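Local structure of chemotaxis protein motB (3CYP) at residues G43-T48 and K56-L61; P93-D98 and M104-V109. The protein probably fastens the torque-generating stator of the flagellar motor to the cell wall, this chain being its periplasmic C-terminal, OmpA-like domain. All blocks are in the same frame, centred on the assembly; numbering follows the deposited sequence. Where two conformers were deposited one is given.

Interaction 1: residues G43-T48 and K56-L61; sequences GFTDDT and KSHYEL
His58, in the first turn of its helix, reaches across to the loop beyond strand 38-44 and donates from NE2 to Thr48 O, 2.7 Å away. The acceptor lies close to the imidazole plane, at the ring edge, but the N-H...O angle of 140° leaves the bond bent. Nearer the helix backbone, Thr45 crosses His58 at about a right angle, its OG1 3.2 Å from His58 CD2. With chi1 at 71°, that hydroxyl sits between the backbone N and the carbonyl carbon and donates to Asp46 O in the carbonyl plane, while the Thr45 CG2 branch is left to pack on Leu61 CD2 at 3.7 Å.

The position of Thr48 is set in turn by Asp46. Asp46 OD1 accepts from Thr48 N at 2.9 Å, closing an Asx turn, and also from Thr48 OG1, both from the same face of the carboxylate; Asp46 OD2 is held by Asn107. On the helix side, Ser57 is the N-cap, its OG accepting from Glu60 N at 3.0 Å. The contact thus ties the loop after strand 38-44 to the start of helix 58-75, within a beta-alpha-beta unit completed by strand 83-87, while Arg103 of helix 100-105 packs against Asp46, Asp47 and Thr48.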
loop_
_atom_site.group_PDB
_atom_site.type_symbol
_atom_site.label_atom_id
_atom_site.label_comp_id
_atom_site.label_asym_id
_atom_site.label_seq_id
_atom_site.Cartn_x
_atom_site.Cartn_y
_atom_site.Cartn_z
ATOM N N GLY B 43 9.196 4.888 3.160
ATOM C CA GLY B 43 9.887 4.465 4.380
ATOM C C GLY B 43 11.380 4.257 4.181
ATOM O O GLY B 43 11.830 3.827 3.113
ATOM N N PHE B 44 12.143 4.583 5.235
ATOM C CA PHE B 44 13.598 4.518 5.212
ATOM C C PHE B 44 14.123 4.023 6.553
ATOM O O PHE B 44 13.415 4.047 7.578
ATOM C CB PHE B 44 14.224 5.862 4.957
ATOM C CG PHE B 44 13.677 6.613 3.752
ATOM C CD1 PHE B 44 14.372 6.591 2.543
ATOM C CD2 PHE B 44 12.502 7.354 3.840
ATOM C CE1 PHE B 44 13.907 7.287 1.445
ATOM C CE2 PHE B 44 12.049 8.097 2.744
ATOM C CZ PHE B 44 12.750 8.047 1.544
ATOM N N THR B 45 15.371 3.552 6.481
ATOM C CA THR B 45 16.191 3.199 7.645
ATOM C C THR B 45 17.595 3.779 7.555
ATOM O O THR B 45 18.040 4.262 6.523
ATOM C CB THR B 45 16.371 1.651 7.715
ATOM O OG1 THR B 45 17.243 1.248 6.644
ATOM C CG2 THR B 45 15.019 0.919 7.605
ATOM N N ASP B 46 18.300 3.712 8.677
ATOM C CA ASP B 46 19.747 3.847 8.687
ATOM C C ASP B 46 20.373 2.548 8.172
ATOM O O ASP B 46 19.667 1.628 7.712
ATOM C CB ASP B 46 20.243 4.215 10.100
ATOM C CG ASP B 46 19.935 3.169 11.155
ATOM O OD1 ASP B 46 19.942 1.969 10.850
ATOM O OD2 ASP B 46 19.729 3.551 12.324
ATOM N N ASP B 47 21.697 2.442 8.293
ATOM C CA ASP B 47 22.393 1.304 7.739
ATOM C C ASP B 47 22.989 0.475 8.858
ATOM O O ASP B 47 23.952 -0.264 8.634
ATOM C CB ASP B 47 23.473 1.780 6.761
ATOM C CG ASP B 47 24.631 2.476 7.446
ATOM O OD1 ASP B 47 24.550 2.712 8.680
ATOM O OD2 ASP B 47 25.622 2.794 6.736
ATOM N N THR B 48 22.412 0.579 10.052
ATOM C CA THR B 48 22.920 -0.193 11.184
ATOM C C THR B 48 22.541 -1.657 10.996
ATOM O O THR B 48 21.426 -1.983 10.565
ATOM C CB THR B 48 22.425 0.315 12.560
ATOM O OG1 THR B 48 21.050 -0.017 12.750
ATOM C CG2 THR B 48 22.605 1.796 12.706
ATOM N N LYS B 56 14.193 -9.043 8.536
ATOM C CA LYS B 56 15.319 -9.722 7.929
ATOM C C LYS B 56 16.082 -8.807 6.993
ATOM O O LYS B 56 17.188 -9.131 6.562
ATOM C CB LYS B 56 14.823 -11.001 7.238
ATOM C CG LYS B 56 14.198 -11.963 8.244
ATOM C CD LYS B 56 13.889 -13.318 7.673
ATOM C CE LYS B 56 13.359 -14.248 8.773
ATOM N NZ LYS B 56 13.445 -15.691 8.402
ATOM N N SER B 57 15.508 -7.642 6.686
ATOM C CA SER B 57 16.202 -6.668 5.880
ATOM C C SER B 57 15.730 -5.274 6.251
ATOM O O SER B 57 14.683 -5.110 6.832
ATOM C CB SER B 57 15.929 -6.905 4.401
ATOM O OG SER B 57 14.572 -6.608 4.092
ATOM N N HIS B 58 16.510 -4.285 5.865
ATOM C CA HIS B 58 16.109 -2.907 6.062
ATOM C C HIS B 58 14.902 -2.607 5.148
ATOM O O HIS B 58 14.028 -1.785 5.500
ATOM C CB HIS B 58 17.260 -1.968 5.778
ATOM C CG HIS B 58 18.363 -2.032 6.797
ATOM N ND1 HIS B 58 19.513 -2.765 6.599
ATOM C CD2 HIS B 58 18.509 -1.415 7.990
ATOM C CE1 HIS B 58 20.315 -2.611 7.641
ATOM N NE2 HIS B 58 19.731 -1.806 8.504
ATOM N N TYR B 59 14.835 -3.254 3.983
ATOM C CA TYR B 59 13.639 -3.058 3.129
ATOM C C TYR B 59 12.370 -3.467 3.851
ATOM O O TYR B 59 11.344 -2.781 3.727
ATOM C CB TYR B 59 13.740 -3.795 1.789
ATOM C CG TYR B 59 14.619 -3.137 0.788
ATOM C CD1 TYR B 59 15.863 -3.695 0.470
ATOM C CD2 TYR B 59 14.255 -1.936 0.166
ATOM C CE1 TYR B 59 16.696 -3.100 -0.478
ATOM C CE2 TYR B 59 15.090 -1.328 -0.764
ATOM C CZ TYR B 59 16.314 -1.920 -1.071
ATOM O OH TYR B 59 17.123 -1.309 -1.999
ATOM N N GLU B 60 12.391 -4.565 4.609
ATOM C CA GLU B 60 11.184 -5.014 5.321
ATOM C C GLU B 60 10.796 -4.064 6.444
ATOM O O GLU B 60 9.610 -3.789 6.645
ATOM C CB GLU B 60 11.332 -6.436 5.881
ATOM C CG GLU B 60 11.514 -7.487 4.807
ATOM C CD GLU B 60 12.088 -8.766 5.362
ATOM O OE1 GLU B 60 11.715 -9.104 6.497
ATOM O OE2 GLU B 60 12.897 -9.424 4.670
ATOM N N LEU B 61 11.785 -3.585 7.192
ATOM C CA LEU B 61 11.514 -2.618 8.230
ATOM C C LEU B 61 10.985 -1.302 7.641
ATOM O O LEU B 61 9.995 -0.759 8.144
ATOM C CB LEU B 61 12.790 -2.363 9.054
ATOM C CG LEU B 61 12.769 -1.196 10.062
ATOM C CD1 LEU B 61 11.673 -1.319 11.126
ATOM C CD2 LEU B 61 14.187 -1.039 10.681
#

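Interaction 2: residues P93-D98 and M104-V109; sequences PIAPND and MKNNRV
Asn106 inserts its carboxamide among the backbone groups of Ile94 and Ala95 and engages them with both ends. Asn106 OD1 takes Ala95 N at 3.0 Å, on a lone pair in the carbonyl plane, and also a weak, bent bond from Ile94 N. Asn106 ND2 donates to Ala95 O, likewise at 3.0 Å and nearly straight (160°); the acceptor lies in the amide plane, although the donor stands above the plane of the Ala95 carbonyl. Two sound bonds and one weak one, all to the segment 93-98, therefore fix the rotation of this buried amide. Its CG lies anti to the carbonyl carbon (chi1 -68°), which brings the carboxamide up against the backbone of 93-98, and Pro93 CB packs against Asn106 OD1 at 3.4 Å.

In the OmpA-like fold of this domain, the contact closes the connection that leaves strand 83-87, runs through helix 100-105 and enters strand 108-114.

Ile94 and Arg108 lie alongside each other, pointing opposite ways. CG2 of Ile94 lies over one face of the guanidinium, 3.4 Å from Arg108 NH2. The other branch ends with Ile94 CD1 beside Arg108 NE and 3.4 Å from Lys105 O. The Arg108 chain bends at chi2 (-87°), folding the guanidinium back, and Arg108 NH1 donates to Asn106 O at 3.0 Å, with that oxygen near the guanidinium plane. Its remaining nitrogens are held from outside the two segments: NE forms a salt bridge with Glu110 and NH2 bonds to Asn92 O, while Phe44 makes a cation-pi contact with the same group.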
loop_
_atom_site.group_PDB
_atom_site.type_symbol
_atom_site.label_atom_id
_atom_site.label_comp_id
_atom_site.label_asym_id
_atom_site.label_seq_id
_atom_site.Cartn_x
_atom_site.Cartn_y
_atom_site.Cartn_z
ATOM N N PRO B 93 19.673 8.118 2.324
ATOM C CA PRO B 93 19.664 8.723 3.661
ATOM C C PRO B 93 19.573 10.247 3.615
ATOM O O PRO B 93 20.027 10.842 2.636
ATOM C CB PRO B 93 21.036 8.309 4.218
ATOM C CG PRO B 93 21.879 8.110 3.011
ATOM C CD PRO B 93 20.978 7.478 2.026
ATOM N N ILE B 94 18.997 10.867 4.650
ATOM C CA ILE B 94 18.977 12.328 4.725
ATOM C C ILE B 94 20.241 12.867 5.384
ATOM O O ILE B 94 20.581 14.028 5.207
ATOM C CB ILE B 94 17.698 12.937 5.375
ATOM C CG1 ILE B 94 17.363 12.311 6.722
ATOM C CG2 ILE B 94 16.549 12.820 4.428
ATOM C CD1 ILE B 94 15.920 12.619 7.168
ATOM N N ALA B 95 20.927 12.009 6.125
ATOM C CA ALA B 95 22.093 12.412 6.898
ATOM C C ALA B 95 23.140 11.344 6.673
ATOM O O ALA B 95 22.795 10.197 6.438
ATOM C CB ALA B 95 21.734 12.467 8.356
ATOM N N PRO B 96 24.428 11.693 6.805
ATOM C CA PRO B 96 25.416 10.633 6.631
ATOM C C PRO B 96 25.272 9.600 7.742
ATOM O O PRO B 96 24.884 9.951 8.856
ATOM C CB PRO B 96 26.761 11.388 6.711
ATOM C CG PRO B 96 26.456 12.631 7.481
ATOM C CD PRO B 96 25.032 12.994 7.150
ATOM N N ASN B 97 25.534 8.327 7.461
ATOM C CA ASN B 97 25.399 7.298 8.489
ATOM C C ASN B 97 26.699 7.181 9.278
ATOM O O ASN B 97 27.138 6.072 9.581
ATOM C CB ASN B 97 25.035 5.936 7.881
ATOM C CG ASN B 97 23.546 5.817 7.511
ATOM O OD1 ASN B 97 23.198 5.648 6.327
ATOM N ND2 ASN B 97 22.685 5.843 8.512
ATOM N N ASP B 98 27.269 8.328 9.644
ATOM C CA ASP B 98 28.617 8.377 10.233
ATOM C C ASP B 98 28.638 8.415 11.764
ATOM O O ASP B 98 29.639 7.998 12.373
ATOM C CB ASP B 98 29.434 9.521 9.630
ATOM C CG ASP B 98 28.779 10.885 9.798
ATOM O OD1 ASP B 98 27.829 11.005 10.604
ATOM O OD2 ASP B 98 29.231 11.839 9.127
ATOM N N MET B 104 20.230 7.934 13.433
ATOM C CA MET B 104 18.870 7.966 13.963
ATOM C C MET B 104 17.920 8.765 13.075
ATOM O O MET B 104 16.752 8.384 12.932
ATOM C CB MET B 104 18.836 8.529 15.375
ATOM C CG MET B 104 19.427 7.569 16.381
ATOM S SD MET B 104 19.532 8.320 18.008
ATOM C CE MET B 104 17.773 8.217 18.419
ATOM N N LYS B 105 18.428 9.851 12.485
ATOM C CA LYS B 105 17.652 10.726 11.583
ATOM C C LYS B 105 17.148 9.982 10.340
ATOM O O LYS B 105 16.130 10.368 9.738
ATOM C CB LYS B 105 18.514 11.906 11.116
ATOM C CG LYS B 105 18.840 12.969 12.177
ATOM C CD LYS B 105 17.730 14.003 12.314
ATOM C CE LYS B 105 16.718 13.581 13.354
ATOM N NZ LYS B 105 15.333 13.954 13.080
ATOM N N ASN B 106 17.878 8.951 9.929
ATOM C CA ASN B 106 17.535 8.204 8.700
ATOM C C ASN B 106 16.377 7.234 8.863
ATOM O O ASN B 106 15.888 6.685 7.887
ATOM C CB ASN B 106 18.777 7.485 8.136
ATOM C CG ASN B 106 19.831 8.462 7.594
ATOM O OD1 ASN B 106 19.495 9.513 7.057
ATOM N ND2 ASN B 106 21.131 8.143 7.785
ATOM N N ASN B 107 15.940 7.000 10.090
ATOM C CA ASN B 107 14.836 6.120 10.382
ATOM C C ASN B 107 13.565 6.952 10.356
ATOM O O ASN B 107 13.165 7.559 11.357
ATOM C CB ASN B 107 15.048 5.462 11.747
ATOM C CG ASN B 107 16.230 4.571 11.741
ATOM O OD1 ASN B 107 16.268 3.606 10.983
ATOM N ND2 ASN B 107 17.274 4.941 12.495
ATOM N N ARG B 108 12.927 6.993 9.190
ATOM C CA ARG B 108 11.819 7.934 8.993
ATOM C C ARG B 108 10.920 7.526 7.846
ATOM O O ARG B 108 11.257 6.675 7.044
ATOM C CB ARG B 108 12.334 9.373 8.788
ATOM C CG ARG B 108 12.681 9.838 7.370
ATOM C CD ARG B 108 14.042 9.529 6.951
ATOM N NE ARG B 108 14.356 9.915 5.569
ATOM C CZ ARG B 108 15.313 9.329 4.876
ATOM N NH1 ARG B 108 16.043 8.383 5.428
ATOM N NH2 ARG B 108 15.520 9.637 3.614
ATOM N N VAL B 109 9.760 8.158 7.821
ATOM C CA VAL B 109 8.815 8.044 6.697
ATOM C C VAL B 109 8.637 9.464 6.183
ATOM O O VAL B 109 8.506 10.398 6.980
ATOM C CB VAL B 109 7.506 7.403 7.116
ATOM C CG1 VAL B 109 6.418 7.674 6.052
ATOM C CG2 VAL B 109 7.689 5.939 7.337
#

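In the fold
The two interactions follow one another along the chain, interaction 1 being complete before interaction 2 begins, and their centres lie about 11 Å apart on the same side of the chain's centre. They meet at one end of the mixed sheet, where strands 38-44 and 108-114 are antiparallel neighbours: Phe44 N probably bonds to Arg108 O, and the carboxylate of Asp46 in interaction 1 is joined to Asn107 of interaction 2. Asn97 also packs against Asp46 and Asp47. The two contacts thus join the loops at this end to the sheet and to helices 58-75 and 100-105 in the OmpA-like domain, the part of MotB that probably anchors the stator to peptidoglycan.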